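Local coordinates for UPF0141 protein yjdB (PDB 4TN0) that probably transfers phosphoethanolamine to periplasmic acceptors, through a zinc-binding periplasmic domain of alkaline phosphatase-like fold, at residues H15-A28 and L143-H157. Numbering follows the deposited sequence.
Sequences HTKKLLVLVVGETA and LSDQNIIVLHLQGSH
Strands 18-24 and 146-152 pair in parallel register, Lys18 beside Gln146 through Val24 beside His152, their axes 4.7 Å apart. Backbone bonds run in ladder fashion from Lys18 N to Asp145 O up to Leu153 N to Val24 O. At the starting end, Lys18 O takes two donors of Asn147 from opposite faces of its carbonyl plane: backbone N at 3.0 Å and ND2 at 3.3 Å. The Asn147 amide is fixed further within its own segment, since OD1 accepts from Ser144 N and ND2 also gives to Ser144 O. On the same sheet face, Leu19 CD1 packs against Ile149 CD1 at 4.0 Å, and Val23 CG1 lies 3.6 Å from Leu153 CG. On the other face, Leu22 CD2 lies beside Val150 CG2, both side chains pointing the same way. Val24 CG1, anti to its own N (chi1 176°), reaches His152 CD2 at 3.5 Å. Val24 O meets the ring edge in plane at CD2, and His152 ND1 is hydrogen-bonded to Asp105. Beyond the strands, Ser156 N binds Glu26 O at 2.9 Å. Glu26 CG sits 3.1 Å from Gln154 O, within the type II' turn 154-157. The Glu26 side chain bends at chi2 (66°). Its OE2 ligates zinc and accepts from Thr27 OG1, while Asn107 ND2 holds OE1. Asp226, His227 and phosphorylated Thr65 complete the zinc site, just past the C-terminal end of strand 18-24, as in the alkaline phosphatase family. Helix 68-73 covers Leu22, Val24 and His152. In the mixed sheet, strand 218-224 flanks strand 18-24, and strand 100-105 flanks strand 146-152.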
loop_
_atom_site.group_PDB
_atom_site.type_symbol
_atom_site.label_atom_id
_atom_site.label_comp_id
_atom_site.label_asym_id
_atom_site.label_seq_id
_atom_site.Cartn_x
_atom_site.Cartn_y
_atom_site.Cartn_z
ATOM N N HIS A 15 19.542 -15.804 -4.648
ATOM C CA HIS A 15 20.694 -15.371 -5.421
ATOM C C HIS A 15 21.210 -14.099 -4.729
ATOM O O HIS A 15 21.762 -14.168 -3.617
ATOM C CB HIS A 15 20.325 -15.113 -6.896
ATOM C CG HIS A 15 19.537 -16.221 -7.544
ATOM N ND1 HIS A 15 18.421 -16.785 -6.948
ATOM C CD2 HIS A 15 19.704 -16.877 -8.712
ATOM C CE1 HIS A 15 17.922 -17.710 -7.743
ATOM N NE2 HIS A 15 18.688 -17.804 -8.817
ATOM N N THR A 16 21.008 -12.944 -5.373
ATOM C CA THR A 16 21.240 -11.627 -4.744
ATOM C C THR A 16 20.488 -11.539 -3.398
ATOM O O THR A 16 19.476 -12.211 -3.193
ATOM C CB THR A 16 20.778 -10.438 -5.656
ATOM O OG1 THR A 16 21.260 -10.622 -6.989
ATOM C CG2 THR A 16 21.316 -9.103 -5.143
ATOM N N LYS A 17 20.969 -10.724 -2.469
ATOM C CA LYS A 17 20.290 -10.641 -1.179
ATOM C C LYS A 17 19.227 -9.524 -1.260
ATOM O O LYS A 17 19.549 -8.368 -1.547
ATOM C CB LYS A 17 21.317 -10.406 -0.059
ATOM C CG LYS A 17 22.394 -11.503 -0.028
ATOM C CD LYS A 17 22.615 -12.155 1.339
ATOM C CE LYS A 17 23.745 -13.215 1.277
ATOM N NZ LYS A 17 25.134 -12.708 0.989
ATOM N N LYS A 18 17.959 -9.883 -1.039
ATOM C CA LYS A 18 16.832 -8.975 -1.322
ATOM C C LYS A 18 15.824 -8.805 -0.165
ATOM O O LYS A 18 15.516 -9.756 0.572
ATOM C CB LYS A 18 16.073 -9.450 -2.574
ATOM C CG LYS A 18 16.766 -9.214 -3.904
ATOM C CD LYS A 18 15.946 -9.819 -5.035
ATOM C CE LYS A 18 16.406 -9.320 -6.391
ATOM N NZ LYS A 18 15.791 -8.000 -6.748
ATOM N N LEU A 19 15.315 -7.584 -0.015
ATOM C CA LEU A 19 14.260 -7.291 0.966
ATOM C C LEU A 19 13.224 -6.305 0.443
ATOM O O LEU A 19 13.531 -5.126 0.262
ATOM C CB LEU A 19 14.869 -6.737 2.257
ATOM C CG LEU A 19 13.876 -6.227 3.307
ATOM C CD1 LEU A 19 12.867 -7.301 3.681
ATOM C CD2 LEU A 19 14.601 -5.703 4.547
ATOM N N LEU A 20 11.988 -6.768 0.260
ATOM C CA LEU A 20 10.906 -5.863 -0.133
ATOM C C LEU A 20 9.929 -5.682 1.039
ATOM O O LEU A 20 9.438 -6.654 1.619
ATOM C CB LEU A 20 10.168 -6.368 -1.388
ATOM C CG LEU A 20 9.009 -5.488 -1.877
ATOM C CD1 LEU A 20 9.527 -4.100 -2.197
ATOM C CD2 LEU A 20 8.279 -6.069 -3.090
ATOM N N VAL A 21 9.698 -4.426 1.406
ATOM C CA VAL A 21 8.670 -4.089 2.390
ATOM C C VAL A 21 7.484 -3.502 1.633
ATOM O O VAL A 21 7.594 -2.442 1.004
ATOM C CB VAL A 21 9.175 -3.087 3.476
ATOM C CG1 VAL A 21 8.019 -2.601 4.332
ATOM C CG2 VAL A 21 10.264 -3.711 4.370
ATOM N N LEU A 22 6.375 -4.240 1.646
ATOM C CA LEU A 22 5.142 -3.822 0.974
ATOM C C LEU A 22 4.191 -3.238 2.004
ATOM O O LEU A 22 3.734 -3.940 2.906
ATOM C CB LEU A 22 4.476 -5.002 0.273
ATOM C CG LEU A 22 3.164 -4.757 -0.457
ATOM C CD1 LEU A 22 3.370 -3.818 -1.636
ATOM C CD2 LEU A 22 2.590 -6.077 -0.920
ATOM N N VAL A 23 3.883 -1.963 1.898
ATOM C CA VAL A 23 2.955 -1.414 2.869
ATOM C C VAL A 23 1.580 -1.194 2.242
ATOM O O VAL A 23 1.422 -0.357 1.350
ATOM C CB VAL A 23 3.472 -0.103 3.481
ATOM C CG1 VAL A 23 2.472 0.412 4.504
ATOM C CG2 VAL A 23 4.798 -0.354 4.169
ATOM N N VAL A 24 0.602 -1.981 2.702
ATOM C CA VAL A 24 -0.796 -1.826 2.291
ATOM C C VAL A 24 -1.519 -0.824 3.194
ATOM O O VAL A 24 -1.804 -1.085 4.372
ATOM C CB VAL A 24 -1.554 -3.169 2.313
ATOM C CG1 VAL A 24 -3.037 -2.971 1.967
ATOM C CG2 VAL A 24 -0.881 -4.183 1.394
ATOM N N GLY A 25 -1.817 0.330 2.622
ATOM C CA GLY A 25 -2.473 1.387 3.363
ATOM C C GLY A 25 -3.976 1.230 3.517
ATOM O O GLY A 25 -4.562 0.155 3.309
ATOM N N GLU A 26 -4.604 2.312 3.938
ATOM C CA GLU A 26 -6.013 2.249 4.261
ATOM C C GLU A 26 -6.621 3.643 4.130
ATOM O O GLU A 26 -6.195 4.574 4.827
ATOM C CB GLU A 26 -6.219 1.678 5.675
ATOM C CG GLU A 26 -7.668 1.734 6.159
ATOM C CD GLU A 26 -8.564 0.831 5.342
ATOM O OE1 GLU A 26 -8.668 -0.378 5.662
ATOM O OE2 GLU A 26 -9.127 1.326 4.342
ATOM N N THR A 27 -7.568 3.778 3.196
ATOM C CA THR A 27 -8.446 4.945 3.067
ATOM C C THR A 27 -7.714 6.224 2.576
ATOM O O THR A 27 -8.329 7.270 2.295
ATOM C CB THR A 27 -9.188 5.175 4.441
ATOM O OG1 THR A 27 -9.972 4.006 4.760
ATOM C CG2 THR A 27 -10.082 6.387 4.432
ATOM N N ALA A 28 -6.396 6.142 2.438
ATOM C CA ALA A 28 -5.646 7.293 1.932
ATOM C C ALA A 28 -5.954 7.566 0.449
ATOM O O ALA A 28 -5.955 6.648 -0.384
ATOM C CB ALA A 28 -4.156 7.087 2.130
ATOM N N LEU A 143 16.066 -12.631 9.013
ATOM C CA LEU A 143 15.876 -12.571 7.567
ATOM C C LEU A 143 16.481 -13.793 6.859
ATOM O O LEU A 143 17.323 -14.490 7.417
ATOM C CB LEU A 143 16.499 -11.292 6.998
ATOM C CG LEU A 143 15.883 -9.932 7.316
ATOM C CD1 LEU A 143 16.517 -8.861 6.433
ATOM C CD2 LEU A 143 14.359 -9.940 7.148
ATOM N N SER A 144 16.024 -14.047 5.633
ATOM C CA SER A 144 16.645 -15.011 4.724
ATOM C C SER A 144 17.315 -14.258 3.584
ATOM O O SER A 144 17.617 -13.067 3.720
ATOM C CB SER A 144 15.623 -16.009 4.177
ATOM O OG SER A 144 14.919 -16.651 5.225
ATOM N N ASP A 145 17.529 -14.930 2.456
ATOM C CA ASP A 145 18.262 -14.305 1.360
ATOM C C ASP A 145 17.326 -13.427 0.540
ATOM O O ASP A 145 17.733 -12.372 0.045
ATOM C CB ASP A 145 18.932 -15.362 0.453
ATOM C CG ASP A 145 19.922 -16.268 1.199
ATOM O OD1 ASP A 145 19.819 -16.436 2.438
ATOM O OD2 ASP A 145 20.803 -16.839 0.522
ATOM N N GLN A 146 16.070 -13.861 0.421
ATOM C CA GLN A 146 14.999 -13.078 -0.215
ATOM C C GLN A 146 13.759 -13.011 0.686
ATOM O O GLN A 146 13.209 -14.046 1.093
ATOM C CB GLN A 146 14.634 -13.667 -1.578
ATOM C CG GLN A 146 15.462 -13.142 -2.740
ATOM C CD GLN A 146 16.645 -14.027 -3.080
ATOM O OE1 GLN A 146 16.663 -15.228 -2.780
ATOM N NE2 GLN A 146 17.640 -13.438 -3.727
ATOM N N ASN A 147 13.330 -11.791 1.001
ATOM C CA ASN A 147 12.227 -11.585 1.945
ATOM C C ASN A 147 11.188 -10.592 1.460
ATOM O O ASN A 147 11.544 -9.508 0.979
ATOM C CB ASN A 147 12.757 -11.072 3.287
ATOM C CG ASN A 147 13.934 -11.867 3.803
ATOM O OD1 ASN A 147 13.778 -12.791 4.607
ATOM N ND2 ASN A 147 15.127 -11.510 3.338
ATOM N N ILE A 148 9.908 -10.924 1.616
ATOM C CA ILE A 148 8.881 -9.885 1.517
ATOM C C ILE A 148 8.175 -9.791 2.848
ATOM O O ILE A 148 7.712 -10.794 3.409
ATOM C CB ILE A 148 7.845 -10.118 0.372
ATOM C CG1 ILE A 148 6.902 -8.911 0.272
ATOM C CG2 ILE A 148 7.081 -11.430 0.551
ATOM C CD1 ILE A 148 5.944 -8.945 -0.908
ATOM N N ILE A 149 8.120 -8.564 3.350
ATOM C CA ILE A 149 7.394 -8.234 4.560
ATOM C C ILE A 149 6.225 -7.315 4.239
ATOM O O ILE A 149 6.403 -6.219 3.683
ATOM C CB ILE A 149 8.321 -7.562 5.592
ATOM C CG1 ILE A 149 9.570 -8.443 5.807
ATOM C CG2 ILE A 149 7.555 -7.295 6.896
ATOM C CD1 ILE A 149 10.560 -7.922 6.833
ATOM N N VAL A 150 5.019 -7.773 4.554
ATOM C CA VAL A 150 3.837 -6.940 4.346
ATOM C C VAL A 150 3.413 -6.268 5.652
ATOM O O VAL A 150 3.274 -6.918 6.698
ATOM C CB VAL A 150 2.652 -7.740 3.783
ATOM C CG1 VAL A 150 1.457 -6.810 3.582
ATOM C CG2 VAL A 150 3.026 -8.418 2.458
ATOM N N LEU A 151 3.274 -4.948 5.600
ATOM C CA LEU A 151 2.680 -4.227 6.705
ATOM C C LEU A 151 1.333 -3.664 6.235
ATOM O O LEU A 151 1.287 -2.849 5.300
ATOM C CB LEU A 151 3.603 -3.113 7.194
ATOM C CG LEU A 151 5.033 -3.553 7.538
ATOM C CD1 LEU A 151 5.895 -2.360 7.959
ATOM C CD2 LEU A 151 5.048 -4.657 8.580
ATOM N N HIS A 152 0.254 -4.102 6.892
ATOM C CA HIS A 152 -1.112 -3.673 6.574
ATOM C C HIS A 152 -1.565 -2.643 7.621
ATOM O O HIS A 152 -1.792 -2.983 8.791
ATOM C CB HIS A 152 -2.069 -4.875 6.546
ATOM C CG HIS A 152 -3.448 -4.563 6.031
ATOM N ND1 HIS A 152 -4.524 -5.405 6.227
ATOM C CD2 HIS A 152 -3.925 -3.513 5.319
ATOM C CE1 HIS A 152 -5.603 -4.879 5.685
ATOM N NE2 HIS A 152 -5.267 -3.734 5.122
ATOM N N LEU A 153 -1.682 -1.391 7.184
ATOM C CA LEU A 153 -2.021 -0.270 8.052
ATOM C C LEU A 153 -3.506 -0.129 8.376
ATOM O O LEU A 153 -4.370 -0.524 7.594
ATOM C CB LEU A 153 -1.555 1.034 7.411
ATOM C CG LEU A 153 -0.101 1.110 6.954
ATOM C CD1 LEU A 153 0.183 2.510 6.413
ATOM C CD2 LEU A 153 0.835 0.749 8.098
ATOM N N GLN A 154 -3.794 0.442 9.538
ATOM C CA GLN A 154 -5.106 1.007 9.817
ATOM C C GLN A 154 -5.184 2.365 9.089
ATOM O O GLN A 154 -6.268 2.810 8.666
ATOM C CB GLN A 154 -5.323 1.160 11.329
ATOM C CG GLN A 154 -6.729 1.569 11.782
ATOM C CD GLN A 154 -7.798 0.475 11.652
ATOM O OE1 GLN A 154 -7.708 -0.433 10.829
ATOM N NE2 GLN A 154 -8.834 0.586 12.472
ATOM N N GLY A 155 -4.023 3.012 8.943
ATOM C CA GLY A 155 -3.887 4.186 8.102
ATOM C C GLY A 155 -4.859 5.306 8.454
ATOM O O GLY A 155 -4.773 5.903 9.520
ATOM N N SER A 156 -5.755 5.613 7.524
ATOM C CA SER A 156 -6.726 6.680 7.678
ATOM C C SER A 156 -8.160 6.184 7.909
ATOM O O SER A 156 -9.095 6.899 7.597
ATOM C CB SER A 156 -6.730 7.562 6.431
ATOM O OG SER A 156 -5.497 8.210 6.210
ATOM N N HIS A 157 -8.337 4.978 8.434
ATOM C CA HIS A 157 -9.672 4.399 8.589
ATOM C C HIS A 157 -10.611 5.391 9.274
ATOM O O HIS A 157 -10.233 6.020 10.248
ATOM C CB HIS A 157 -9.602 3.098 9.406
ATOM C CG HIS A 157 -10.924 2.406 9.559
ATOM N ND1 HIS A 157 -11.672 2.473 10.722
ATOM C CD2 HIS A 157 -11.622 1.611 8.709
ATOM C CE1 HIS A 157 -12.779 1.765 10.575
ATOM N NE2 HIS A 157 -12.773 1.232 9.361
#